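PDB 2J5Z: ficolin-3 from Homo sapiens, which is a collagen-tailed lectin of innate immunity whose fibrinogen-like domain binds galactose and probably recognises sugars on microbial surfaces. Local coordinates for residues R37-F42 against H91-Q96; L101-E106 against I201-G206; A115-F120 against S144-S149. One frame throughout, in Å; residues are numbered along the deposited sequence. Where two conformers were deposited one is given.

Contact 1. Residues R37-F42 against H91-Q96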
ATOM      1  N   ARG A  37       6.217   3.674  23.151  1.00 20.58           N
ATOM      2  CA  ARG A  37       5.166   3.017  22.389  1.00 19.46           C
ATOM      3  C   ARG A  37       5.499   3.133  20.902  1.00 19.83           C
ATOM      4  O   ARG A  37       5.912   4.192  20.440  1.00 19.89           O
ATOM      5  CB  ARG A  37       3.822   3.680  22.693  1.00 18.76           C
ATOM      6  CG  ARG A  37       2.678   3.293  21.770  1.00 17.08           C
ATOM      7  CD  ARG A  37       1.350   3.895  22.251  1.00 17.07           C
ATOM      8  NE  ARG A  37       1.330   5.364  22.346  1.00 17.68           N
ATOM      9  CZ  ARG A  37       0.848   6.171  21.399  1.00 18.65           C
ATOM     10  NH1 ARG A  37       0.371   5.656  20.270  1.00 19.36           N
ATOM     11  NH2 ARG A  37       0.860   7.500  21.564  1.00 16.93           N
ATOM     12  N   ALA A  38       5.343   2.041  20.167  1.00 20.95           N
ATOM     13  CA  ALA A  38       5.636   2.055  18.732  1.00 20.75           C
ATOM     14  C   ALA A  38       4.450   2.610  17.974  1.00 20.32           C
ATOM     15  O   ALA A  38       3.303   2.282  18.267  1.00 19.82           O
ATOM     16  CB  ALA A  38       5.973   0.661  18.228  1.00 22.56           C
ATOM     17  N   LEU A  39       4.729   3.441  16.976  1.00 19.12           N
ATOM     18  CA  LEU A  39       3.664   4.068  16.208  1.00 18.56           C
ATOM     19  C   LEU A  39       3.995   3.953  14.727  1.00 17.45           C
ATOM     20  O   LEU A  39       5.059   4.394  14.329  1.00 17.73           O
ATOM     21  CB  LEU A  39       3.590   5.551  16.580  1.00 18.24           C
ATOM     22  CG  LEU A  39       2.597   6.435  15.811  1.00 19.49           C
ATOM     23  CD1 LEU A  39       1.180   6.019  16.084  1.00 19.85           C
ATOM     24  CD2 LEU A  39       2.803   7.918  16.120  1.00 20.64           C
ATOM     25  N   PRO A  40       3.104   3.343  13.922  1.00 16.99           N
ATOM     26  CA  PRO A  40       3.310   3.382  12.466  1.00 16.13           C
ATOM     27  C   PRO A  40       3.043   4.789  11.939  1.00 15.28           C
ATOM     28  O   PRO A  40       2.044   5.412  12.307  1.00 14.19           O
ATOM     29  CB  PRO A  40       2.241   2.417  11.924  1.00 16.82           C
ATOM     30  CG  PRO A  40       1.725   1.678  13.136  1.00 16.61           C
ATOM     31  CD  PRO A  40       1.879   2.610  14.272  1.00 17.40           C
ATOM     32  N   VAL A  41       3.924   5.277  11.068  1.00 14.10           N
ATOM     33  CA  VAL A  41       3.771   6.601  10.473  1.00 13.22           C
ATOM     34  C   VAL A  41       4.245   6.523   9.035  1.00 13.09           C
ATOM     35  O   VAL A  41       5.060   5.661   8.698  1.00 14.29           O
ATOM     36  CB  VAL A  41       4.660   7.673  11.173  1.00 14.03           C
ATOM     37  CG1 VAL A  41       4.309   7.788  12.663  1.00 15.00           C
ATOM     38  CG2 VAL A  41       6.117   7.325  10.981  1.00 14.07           C
ATOM     39  N   PHE A  42       3.735   7.425   8.201  1.00 12.84           N
ATOM     40  CA  PHE A  42       4.198   7.533   6.817  1.00 12.45           C
ATOM     41  C   PHE A  42       5.311   8.544   6.722  1.00 12.48           C
ATOM     42  O   PHE A  42       5.114   9.719   7.057  1.00 13.84           O
ATOM     43  CB  PHE A  42       3.064   7.933   5.874  1.00 12.37           C
ATOM     44  CG  PHE A  42       3.457   7.874   4.427  1.00 13.36           C
ATOM     45  CD1 PHE A  42       3.291   6.696   3.702  1.00 13.79           C
ATOM     46  CD2 PHE A  42       4.019   8.973   3.803  1.00 13.87           C
ATOM     47  CE1 PHE A  42       3.666   6.622   2.372  1.00 13.07           C
ATOM     48  CE2 PHE A  42       4.408   8.904   2.459  1.00 14.30           C
ATOM     49  CZ  PHE A  42       4.219   7.721   1.751  1.00 14.60           C
ATOM     50  N   HIS A  91       0.456  15.352  19.774  1.00 11.88           N
ATOM     51  CA  HIS A  91       0.942  15.963  21.006  1.00 12.24           C
ATOM     52  C   HIS A  91       2.216  15.290  21.528  1.00 12.45           C
ATOM     53  O   HIS A  91       3.182  15.965  21.921  1.00 12.42           O
ATOM     54  CB  HIS A  91      -0.137  15.904  22.100  1.00 13.18           C
ATOM     55  CG  HIS A  91       0.358  16.388  23.425  1.00 15.07           C
ATOM     56  ND1 HIS A  91       0.581  15.548  24.499  1.00 18.18           N
ATOM     57  CD2 HIS A  91       0.726  17.625  23.830  1.00 15.22           C
ATOM     58  CE1 HIS A  91       1.043  16.256  25.517  1.00 16.55           C
ATOM     59  NE2 HIS A  91       1.139  17.519  25.139  1.00 19.99           N
ATOM     60  N   GLN A  92       2.225  13.958  21.567  1.00 12.99           N
ATOM     61  CA  GLN A  92       3.400  13.235  22.071  1.00 13.86           C
ATOM     62  C   GLN A  92       4.644  13.460  21.210  1.00 14.92           C
ATOM     63  O   GLN A  92       5.746  13.675  21.737  1.00 16.19           O
ATOM     64  CB  GLN A  92       3.087  11.738  22.236  1.00 13.15           C
ATOM     65  CG  GLN A  92       2.163  11.499  23.447  1.00 15.49           C
ATOM     66  CD  GLN A  92       1.772  10.056  23.623  1.00 16.08           C
ATOM     67  OE1 GLN A  92       2.474   9.151  23.171  1.00 14.93           O
ATOM     68  NE2 GLN A  92       0.665   9.826  24.320  1.00 15.99           N
ATOM     69  N   LEU A  93       4.457  13.461  19.894  1.00 15.19           N
ATOM     70  CA  LEU A  93       5.576  13.674  18.976  1.00 16.44           C
ATOM     71  C   LEU A  93       6.150  15.076  19.115  1.00 16.82           C
ATOM     72  O   LEU A  93       7.369  15.258  19.092  1.00 17.40           O
ATOM     73  CB  LEU A  93       5.142  13.469  17.525  1.00 17.29           C
ATOM     74  CG  LEU A  93       4.955  12.043  17.019  1.00 17.83           C
ATOM     75  CD1 LEU A  93       4.082  12.077  15.785  1.00 18.72           C
ATOM     76  CD2 LEU A  93       6.302  11.358  16.744  1.00 18.49           C
ATOM     77  N   THR A  94       5.269  16.064  19.261  1.00 17.33           N
ATOM     78  CA  THR A  94       5.689  17.462  19.150  1.00 19.55           C
ATOM     79  C   THR A  94       6.018  18.132  20.481  1.00 22.16           C
ATOM     80  O   THR A  94       6.346  19.319  20.510  1.00 20.78           O
ATOM     81  CB  THR A  94       4.683  18.309  18.343  1.00 19.99           C
ATOM     82  OG1 THR A  94       3.430  18.368  19.035  1.00 19.33           O
ATOM     83  CG2 THR A  94       4.476  17.712  16.942  1.00 18.14           C
ATOM     84  N   LEU A  95       5.966  17.352  21.562  1.00 24.46           N
ATOM     85  CA  LEU A  95       6.360  17.809  22.901  1.00 28.53           C
ATOM     86  C   LEU A  95       7.782  18.348  22.877  1.00 30.01           C
ATOM     87  O   LEU A  95       8.044  19.456  23.352  1.00 32.08           O
ATOM     88  CB  LEU A  95       6.258  16.657  23.918  1.00 29.00           C
ATOM     89  CG  LEU A  95       5.066  16.628  24.894  1.00 31.01           C
ATOM     90  CD1 LEU A  95       4.548  15.214  25.189  1.00 32.59           C
ATOM     91  CD2 LEU A  95       5.442  17.336  26.177  1.00 31.44           C
ATOM     92  N   GLN A  96       8.687  17.550  22.315  1.00 31.37           N
ATOM     93  CA  GLN A  96      10.102  17.898  22.225  1.00 31.90           C
ATOM     94  C   GLN A  96      10.529  18.041  20.770  1.00 31.71           C
ATOM     95  O   GLN A  96       9.905  17.466  19.868  1.00 31.46           O
ATOM     96  CB  GLN A  96      10.946  16.846  22.919  1.00 31.97           C
TER

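Contact 2. Residues L101-E106 against I201-G206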
ATOM      1  N   LEU A 101       6.218  22.639   9.820  1.00 14.27           N
ATOM      2  CA  LEU A 101       5.026  22.164   9.129  1.00 12.84           C
ATOM      3  C   LEU A 101       5.063  22.535   7.650  1.00 13.38           C
ATOM      4  O   LEU A 101       5.232  23.708   7.305  1.00 13.21           O
ATOM      5  CB  LEU A 101       3.762  22.765   9.754  1.00 12.11           C
ATOM      6  CG  LEU A 101       2.440  22.425   9.038  1.00 11.39           C
ATOM      7  CD1 LEU A 101       2.068  20.923   9.173  1.00 11.62           C
ATOM      8  CD2 LEU A 101       1.296  23.288   9.551  1.00 13.20           C
ATOM      9  N   ARG A 102       4.894  21.530   6.794  1.00 13.50           N
ATOM     10  CA  ARG A 102       4.627  21.759   5.380  1.00 14.70           C
ATOM     11  C   ARG A 102       3.227  21.265   5.030  1.00 15.37           C
ATOM     12  O   ARG A 102       2.848  20.138   5.386  1.00 15.25           O
ATOM     13  CB  ARG A 102       5.674  21.035   4.533  1.00 15.97           C
ATOM     14  CG  ARG A 102       5.378  21.029   3.050  1.00 19.22           C
ATOM     15  CD  ARG A 102       6.551  20.422   2.301  1.00 23.30           C
ATOM     16  NE  ARG A 102       6.226  20.147   0.906  1.00 25.57           N
ATOM     17  CZ  ARG A 102       6.662  20.871  -0.120  1.00 27.14           C
ATOM     18  NH1 ARG A 102       7.464  21.907   0.083  1.00 26.33           N
ATOM     19  NH2 ARG A 102       6.310  20.537  -1.359  1.00 29.97           N
ATOM     20  N   VAL A 103       2.462  22.122   4.358  1.00 14.75           N
ATOM     21  CA  VAL A 103       1.141  21.769   3.843  1.00 15.30           C
ATOM     22  C   VAL A 103       1.221  21.705   2.309  1.00 16.88           C
ATOM     23  O   VAL A 103       1.723  22.639   1.678  1.00 16.63           O
ATOM     24  CB  VAL A 103       0.086  22.805   4.279  1.00 15.37           C
ATOM     25  CG1 VAL A 103      -1.240  22.567   3.579  1.00 15.70           C
ATOM     26  CG2 VAL A 103      -0.099  22.774   5.816  1.00 15.87           C
ATOM     27  N   GLU A 104       0.757  20.599   1.728  1.00 17.13           N
ATOM     28  CA  GLU A 104       0.691  20.458   0.266  1.00 19.15           C
ATOM     29  C   GLU A 104      -0.744  20.379  -0.244  1.00 19.65           C
ATOM     30  O   GLU A 104      -1.569  19.649   0.296  1.00 18.79           O
ATOM     31  CB  GLU A 104       1.421  19.199  -0.182  1.00 19.77           C
ATOM     32  CG  GLU A 104       2.892  19.169   0.128  1.00 23.29           C
ATOM     33  CD  GLU A 104       3.552  17.953  -0.490  1.00 25.34           C
ATOM     34  OE1 GLU A 104       2.801  17.071  -0.966  1.00 27.15           O
ATOM     35  OE2 GLU A 104       4.797  17.884  -0.504  1.00 25.96           O
ATOM     36  N   LEU A 105      -1.026  21.113  -1.316  1.00 19.65           N
ATOM     37  CA  LEU A 105      -2.370  21.199  -1.847  1.00 21.22           C
ATOM     38  C   LEU A 105      -2.333  20.928  -3.346  1.00 22.88           C
ATOM     39  O   LEU A 105      -1.411  21.352  -4.022  1.00 22.43           O
ATOM     40  CB  LEU A 105      -2.949  22.594  -1.587  1.00 21.12           C
ATOM     41  CG  LEU A 105      -2.935  23.088  -0.135  1.00 20.62           C
ATOM     42  CD1 LEU A 105      -3.271  24.576  -0.072  1.00 21.12           C
ATOM     43  CD2 LEU A 105      -3.905  22.287   0.724  1.00 20.47           C
ATOM     44  N   GLU A 106      -3.328  20.213  -3.857  1.00 25.29           N
ATOM     45  CA  GLU A 106      -3.399  19.984  -5.298  1.00 28.22           C
ATOM     46  C   GLU A 106      -4.821  20.182  -5.785  1.00 29.47           C
ATOM     47  O   GLU A 106      -5.744  19.573  -5.261  1.00 29.40           O
ATOM     48  CB  GLU A 106      -2.901  18.586  -5.654  1.00 29.00           C
ATOM     49  CG  GLU A 106      -2.814  18.350  -7.156  1.00 31.66           C
ATOM     50  CD  GLU A 106      -2.326  16.964  -7.501  1.00 33.38           C
ATOM     51  OE1 GLU A 106      -1.270  16.548  -6.977  1.00 34.43           O
ATOM     52  OE2 GLU A 106      -3.000  16.288  -8.307  1.00 34.48           O
ATOM     53  N   ILE A 201     -12.753  21.200   1.538  1.00 20.82           N
ATOM     54  CA  ILE A 201     -11.313  21.138   1.825  1.00 20.65           C
ATOM     55  C   ILE A 201     -10.683  22.405   1.252  1.00 20.09           C
ATOM     56  O   ILE A 201     -10.193  22.426   0.118  1.00 20.85           O
ATOM     57  CB  ILE A 201     -10.681  19.832   1.274  1.00 20.83           C
ATOM     58  CG1 ILE A 201     -11.381  18.628   1.911  1.00 20.70           C
ATOM     59  CG2 ILE A 201      -9.177  19.798   1.541  1.00 20.88           C
ATOM     60  CD1 ILE A 201     -11.061  17.277   1.272  1.00 19.62           C
ATOM     61  N   ASP A 202     -10.742  23.463   2.059  1.00 19.75           N
ATOM     62  CA  ASP A 202     -10.518  24.839   1.602  1.00 19.95           C
ATOM     63  C   ASP A 202      -9.271  25.472   2.231  1.00 19.96           C
ATOM     64  O   ASP A 202      -8.915  25.163   3.370  1.00 18.95           O
ATOM     65  CB  ASP A 202     -11.717  25.715   1.967  1.00 20.95           C
ATOM     66  CG  ASP A 202     -13.021  25.251   1.330  1.00 22.19           C
ATOM     67  OD1 ASP A 202     -12.981  24.490   0.344  1.00 24.34           O
ATOM     68  OD2 ASP A 202     -14.094  25.659   1.831  1.00 24.71           O
ATOM     69  N   TRP A 203      -8.621  26.354   1.474  1.00 19.99           N
ATOM     70  CA  TRP A 203      -7.476  27.143   1.945  1.00 20.09           C
ATOM     71  C   TRP A 203      -7.711  28.572   1.446  1.00 21.67           C
ATOM     72  O   TRP A 203      -7.473  28.863   0.275  1.00 23.13           O
ATOM     73  CB  TRP A 203      -6.173  26.575   1.363  1.00 19.35           C
ATOM     74  CG  TRP A 203      -4.871  27.079   1.997  1.00 19.67           C
ATOM     75  CD1 TRP A 203      -4.057  28.067   1.522  1.00 19.53           C
ATOM     76  CD2 TRP A 203      -4.243  26.588   3.199  1.00 19.47           C
ATOM     77  NE1 TRP A 203      -2.969  28.231   2.358  1.00 19.15           N
ATOM     78  CE2 TRP A 203      -3.067  27.343   3.396  1.00 19.53           C
ATOM     79  CE3 TRP A 203      -4.576  25.596   4.134  1.00 20.02           C
ATOM     80  CZ2 TRP A 203      -2.209  27.122   4.476  1.00 18.88           C
ATOM     81  CZ3 TRP A 203      -3.728  25.383   5.212  1.00 18.83           C
ATOM     82  CH2 TRP A 203      -2.560  26.140   5.374  1.00 19.24           C
ATOM     83  N   ALA A 204      -8.206  29.441   2.326  1.00 23.14           N
ATOM     84  CA  ALA A 204      -8.718  30.762   1.914  1.00 23.71           C
ATOM     85  C   ALA A 204      -7.770  31.551   1.021  1.00 24.84           C
ATOM     86  O   ALA A 204      -8.205  32.201   0.062  1.00 25.38           O
ATOM     87  CB  ALA A 204      -9.119  31.594   3.124  1.00 23.33           C
ATOM     88  N   SER A 205      -6.483  31.507   1.338  1.00 24.82           N
ATOM     89  CA  SER A 205      -5.503  32.331   0.650  1.00 26.21           C
ATOM     90  C   SER A 205      -5.042  31.721  -0.668  1.00 27.02           C
ATOM     91  O   SER A 205      -4.296  32.351  -1.426  1.00 27.84           O
ATOM     92  CB  SER A 205      -4.302  32.588   1.555  1.00 25.45           C
ATOM     93  OG  SER A 205      -3.575  31.384   1.776  1.00 26.03           O
ATOM     94  N   GLY A 206      -5.473  30.489  -0.929  1.00 27.97           N
ATOM     95  CA  GLY A 206      -5.193  29.827  -2.193  1.00 29.39           C
ATOM     96  C   GLY A 206      -6.369  30.015  -3.126  1.00 31.17           C
ATOM     97  O   GLY A 206      -6.437  31.013  -3.843  1.00 31.22           O
TER

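Contact 3. Residues A115-F120 against S144-S149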
ATOM      1  N   ALA A 115       2.518  25.609   1.683  1.00 18.70           N
ATOM      2  CA  ALA A 115       2.649  26.564   2.779  1.00 18.47           C
ATOM      3  C   ALA A 115       3.584  25.932   3.800  1.00 18.30           C
ATOM      4  O   ALA A 115       3.487  24.734   4.085  1.00 17.51           O
ATOM      5  CB  ALA A 115       1.293  26.864   3.399  1.00 18.28           C
ATOM      6  N   HIS A 116       4.495  26.736   4.322  0.50 17.76           N
ATOM      7  CA  HIS A 116       5.448  26.258   5.304  0.50 17.78           C
ATOM      8  C   HIS A 116       5.360  27.126   6.543  0.50 17.32           C
ATOM      9  O   HIS A 116       5.108  28.333   6.449  0.50 16.64           O
ATOM     10  CB  HIS A 116       6.861  26.278   4.733  0.50 18.55           C
ATOM     11  CG  HIS A 116       7.095  25.234   3.688  0.50 19.89           C
ATOM     12  ND1 HIS A 116       6.487  25.272   2.452  0.50 21.00           N
ATOM     13  CD2 HIS A 116       7.867  24.122   3.695  0.50 21.20           C
ATOM     14  CE1 HIS A 116       6.871  24.223   1.745  0.50 21.18           C
ATOM     15  NE2 HIS A 116       7.712  23.513   2.475  0.50 20.60           N
ATOM     16  N   TYR A 117       5.542  26.496   7.702  1.00 16.29           N
ATOM     17  CA  TYR A 117       5.533  27.216   8.984  1.00 16.30           C
ATOM     18  C   TYR A 117       6.710  26.709   9.805  1.00 15.69           C
ATOM     19  O   TYR A 117       7.022  25.514   9.780  1.00 14.81           O
ATOM     20  CB  TYR A 117       4.215  26.998   9.744  1.00 16.18           C
ATOM     21  CG  TYR A 117       3.012  27.519   8.993  1.00 16.03           C
ATOM     22  CD1 TYR A 117       2.534  28.807   9.223  1.00 14.90           C
ATOM     23  CD2 TYR A 117       2.360  26.727   8.039  1.00 15.95           C
ATOM     24  CE1 TYR A 117       1.428  29.297   8.530  1.00 15.88           C
ATOM     25  CE2 TYR A 117       1.261  27.214   7.329  1.00 15.74           C
ATOM     26  CZ  TYR A 117       0.807  28.500   7.578  1.00 16.19           C
ATOM     27  OH  TYR A 117      -0.272  28.986   6.877  1.00 18.21           O
ATOM     28  N   ALA A 118       7.370  27.612  10.525  1.00 14.97           N
ATOM     29  CA  ALA A 118       8.625  27.289  11.190  1.00 15.96           C
ATOM     30  C   ALA A 118       8.507  26.158  12.211  1.00 16.16           C
ATOM     31  O   ALA A 118       9.421  25.329  12.338  1.00 16.05           O
ATOM     32  CB  ALA A 118       9.188  28.549  11.873  1.00 15.43           C
ATOM     33  N   THR A 119       7.409  26.164  12.970  1.00 16.94           N
ATOM     34  CA  THR A 119       7.148  25.121  13.976  1.00 18.07           C
ATOM     35  C   THR A 119       5.671  24.737  14.040  1.00 16.71           C
ATOM     36  O   THR A 119       4.795  25.489  13.609  1.00 17.32           O
ATOM     37  CB  THR A 119       7.599  25.528  15.419  1.00 19.48           C
ATOM     38  OG1 THR A 119       6.870  26.689  15.838  1.00 18.97           O
ATOM     39  CG2 THR A 119       9.108  25.812  15.488  1.00 20.84           C
ATOM     40  N   PHE A 120       5.410  23.559  14.595  1.00 15.43           N
ATOM     41  CA  PHE A 120       4.062  23.067  14.817  1.00 14.65           C
ATOM     42  C   PHE A 120       4.090  22.217  16.083  1.00 14.29           C
ATOM     43  O   PHE A 120       4.945  21.343  16.246  1.00 13.60           O
ATOM     44  CB  PHE A 120       3.621  22.209  13.610  1.00 14.51           C
ATOM     45  CG  PHE A 120       2.328  21.455  13.800  1.00 14.58           C
ATOM     46  CD1 PHE A 120       1.130  21.961  13.291  1.00 15.56           C
ATOM     47  CD2 PHE A 120       2.310  20.212  14.427  1.00 13.90           C
ATOM     48  CE1 PHE A 120      -0.067  21.251  13.442  1.00 16.72           C
ATOM     49  CE2 PHE A 120       1.126  19.503  14.584  1.00 12.27           C
ATOM     50  CZ  PHE A 120      -0.056  20.007  14.082  1.00 14.23           C
ATOM     51  N   SER A 144      -2.903  30.450   5.491  1.00 19.20           N
ATOM     52  CA  SER A 144      -4.288  30.315   5.941  1.00 19.10           C
ATOM     53  C   SER A 144      -4.415  29.539   7.258  1.00 18.25           C
ATOM     54  O   SER A 144      -5.497  29.058   7.590  1.00 17.04           O
ATOM     55  CB  SER A 144      -5.144  29.633   4.868  1.00 19.70           C
ATOM     56  OG  SER A 144      -5.368  30.499   3.763  1.00 21.83           O
ATOM     57  N   LEU A 145      -3.314  29.413   7.990  1.00 17.21           N
ATOM     58  CA  LEU A 145      -3.326  28.665   9.237  1.00 17.45           C
ATOM     59  C   LEU A 145      -2.981  29.524  10.461  1.00 17.83           C
ATOM     60  O   LEU A 145      -3.285  29.133  11.578  1.00 17.90           O
ATOM     61  CB  LEU A 145      -2.386  27.457   9.151  1.00 17.48           C
ATOM     62  CG  LEU A 145      -2.597  26.307  10.151  1.00 18.70           C
ATOM     63  CD1 LEU A 145      -4.006  25.735  10.051  1.00 17.81           C
ATOM     64  CD2 LEU A 145      -1.569  25.210   9.930  1.00 17.97           C
ATOM     65  N   SER A 146      -2.399  30.705  10.256  1.00 19.16           N
ATOM     66  CA  SER A 146      -1.980  31.531  11.396  1.00 19.57           C
ATOM     67  C   SER A 146      -3.150  31.936  12.271  1.00 19.40           C
ATOM     68  O   SER A 146      -3.028  31.962  13.497  1.00 20.05           O
ATOM     69  CB  SER A 146      -1.223  32.781  10.937  1.00 19.68           C
ATOM     70  OG  SER A 146       0.029  32.430  10.394  1.00 20.98           O
ATOM     71  N   LEU A 147      -4.279  32.248  11.643  1.00 19.41           N
ATOM     72  CA  LEU A 147      -5.509  32.583  12.372  1.00 19.34           C
ATOM     73  C   LEU A 147      -5.846  31.499  13.394  1.00 18.88           C
ATOM     74  O   LEU A 147      -6.369  31.773  14.471  1.00 18.13           O
ATOM     75  CB  LEU A 147      -6.693  32.761  11.399  1.00 20.25           C
ATOM     76  CG  LEU A 147      -8.098  32.701  12.025  1.00 23.51           C
ATOM     77  CD1 LEU A 147      -8.380  33.912  12.921  1.00 23.64           C
ATOM     78  CD2 LEU A 147      -9.221  32.525  10.997  1.00 23.96           C
ATOM     79  N   HIS A 148      -5.525  30.259  13.049  1.00 17.47           N
ATOM     80  CA  HIS A 148      -5.913  29.127  13.860  1.00 16.33           C
ATOM     81  C   HIS A 148      -4.947  28.839  14.996  1.00 16.00           C
ATOM     82  O   HIS A 148      -5.266  28.078  15.907  1.00 16.14           O
ATOM     83  CB  HIS A 148      -6.127  27.910  12.965  1.00 16.46           C
ATOM     84  CG  HIS A 148      -7.337  28.050  12.102  1.00 16.13           C
ATOM     85  ND1 HIS A 148      -7.270  28.414  10.777  1.00 17.86           N
ATOM     86  CD2 HIS A 148      -8.649  27.950  12.400  1.00 15.94           C
ATOM     87  CE1 HIS A 148      -8.493  28.501  10.284  1.00 16.11           C
ATOM     88  NE2 HIS A 148      -9.348  28.226  11.250  1.00 19.04           N
ATOM     89  N   SER A 149      -3.789  29.476  14.966  1.00 15.77           N
ATOM     90  CA  SER A 149      -2.828  29.284  16.050  1.00 16.04           C
ATOM     91  C   SER A 149      -3.402  29.808  17.359  1.00 16.29           C
ATOM     92  O   SER A 149      -4.027  30.865  17.376  1.00 17.22           O
ATOM     93  CB  SER A 149      -1.510  29.980  15.758  1.00 16.58           C
ATOM     94  OG  SER A 149      -0.558  29.633  16.760  1.00 15.59           O
TER

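Contact 1. Residues R37-F42 against H91-Q96
L39 and L93 meet in the inner half of this contact, where helix 87-94 lies against strand 38-44 of the antiparallel sheet of a fibrinogen-like domain. Both leucines are buried, but across the two segments they touch only lightly, CD2 of L39 being 4.4 Å from CD1 of L93. Each also packs on L33, and L93 reaches L31 and L53 as well, so the helix covers several strands at once. The backbones stay well apart: the CA atoms of L39 and L93 are 10.2 Å from each other.

The close grip is on the outer, partly exposed side, where R37 also packs on Q21 of a neighbouring subunit. The side chains of R37 and Q92 cross there at about a right angle. The arginine chain is bent at chi3 (59°), which turns the guanidinium toward the helix. Its NE is in a salt bridge with E35 and its NH1 in a hydrogen bond to N89, while NE2 of Q92 is held by E88. These bonds probably fix the rotation of both groups, with guanidinium and amide planes 83° apart. In the one hydrogen bond across the contact, NH2 of R37 sits 2.8 Å from OE1 of Q92, above the carbonyl plane and with a bent N-H...O angle of 146°.

Contact 2. Residues L101-E106 against I201-G206
W203 has its CG anti to the backbone N (chi1 -167°), which carries the indole toward strand 101-106. On the strand, L105 has CG anti to its carbonyl carbon (chi1 -54°), and with chi2 extended its CD1 comes over the ring. This is a CH-pi contact between a loop tryptophan and the antiparallel sheet of the fibrinogen-like domain. The two side chains cross at about a right angle. CD1 of L105 stands 3.9 Å from the centroid of the five-membered ring of W203, 23° off the normal, and 3.6 Å from CG of W203. V103, two residues back, comes over the same face, at the six-membered end. Its side chain and that of W203 point at each other from opposite directions. CG1 of V103 is 4.1 Å from CZ3 of W203, and CG2 of V103 is 4.2 Å from CH2 of W203.

All three residues are buried. R102 and E104 form a salt bridge along the strand but do not meet the loop. The loop around the tryptophan is also held: OD2 of D202 is hydrogen-bonded to the hydroxyl of Y181, a residue of the galactose pocket. The polar end of the indole is satisfied, since NE1 of W203 is hydrogen-bonded to the carbonyl O of G142.

Contact 3. Residues A115-F120 against S144-S149
Y117 and L145 have the nearest CA atoms of the two segments, 9.0 Å apart. Segment 115-120 starts as extended strand and is part of the interrupted strand 112-122. Segment 144-149 is irregular at first and then makes a short 3-10 turn at 146-148. That turn begins with a backbone bond from H148 N to L145 O, and S149 N bonds to S146 O. No backbone bond joins the two segments, so side chains fill the gap.

Y117 does most of the reaching. Its CG lies anti to the carbonyl carbon (chi1 -62°), and the ring extends from the strand to the loop. CB of L145 approaches the phenol end obliquely, 3.7 Å from CZ of Y117. OG of S146 comes at the ring edge, 3.9 Å from CE1 of Y117. The hydroxyl OH of Y117 ends near two backbone nitrogens, at 3.3 Å from both S144 N and L145 N. L145 and Y117 also both pack on L101 and L133, while the ring of F136 meets that of Y117 edge-to-face.

D143, directly before the loop segment, organises the polar end: its OD1 is hydrogen-bonded to the hydroxyl of Y117 and to the backbone N of L145, and its OD2 to OG of S146. The buried phenol thus has an apolar flank and a polar tip. The carboxylate ties the strand tyrosine to the loop's own backbone and serine, which probably helps to set where the loop lies over the sheet.

Overall arrangement
All three contacts join the antiparallel sheet of one fibrinogen-like domain to a helix or loop. Contacts 2 and 3 are close neighbours, with centres 11 Å apart. Strands 101-106 and 112-122 pair in the sheet, V103 N being 2.8 Å from A115 O. Their loops also meet, OG of S205 lying 2.8 Å from OG of S144, and W203 packs on Y117 and S144. Contact 3 is nested within the chain span closed by contact 2. Contact 1 lies 23 Å from contact 2 between centres, across the chain's centre, but T94 touches F120 of contact 3. The side chains of W203 and S144 are about 10 and 9 Å from the galactose without lining its pocket; the D202–Y181 bond is a direct link to it.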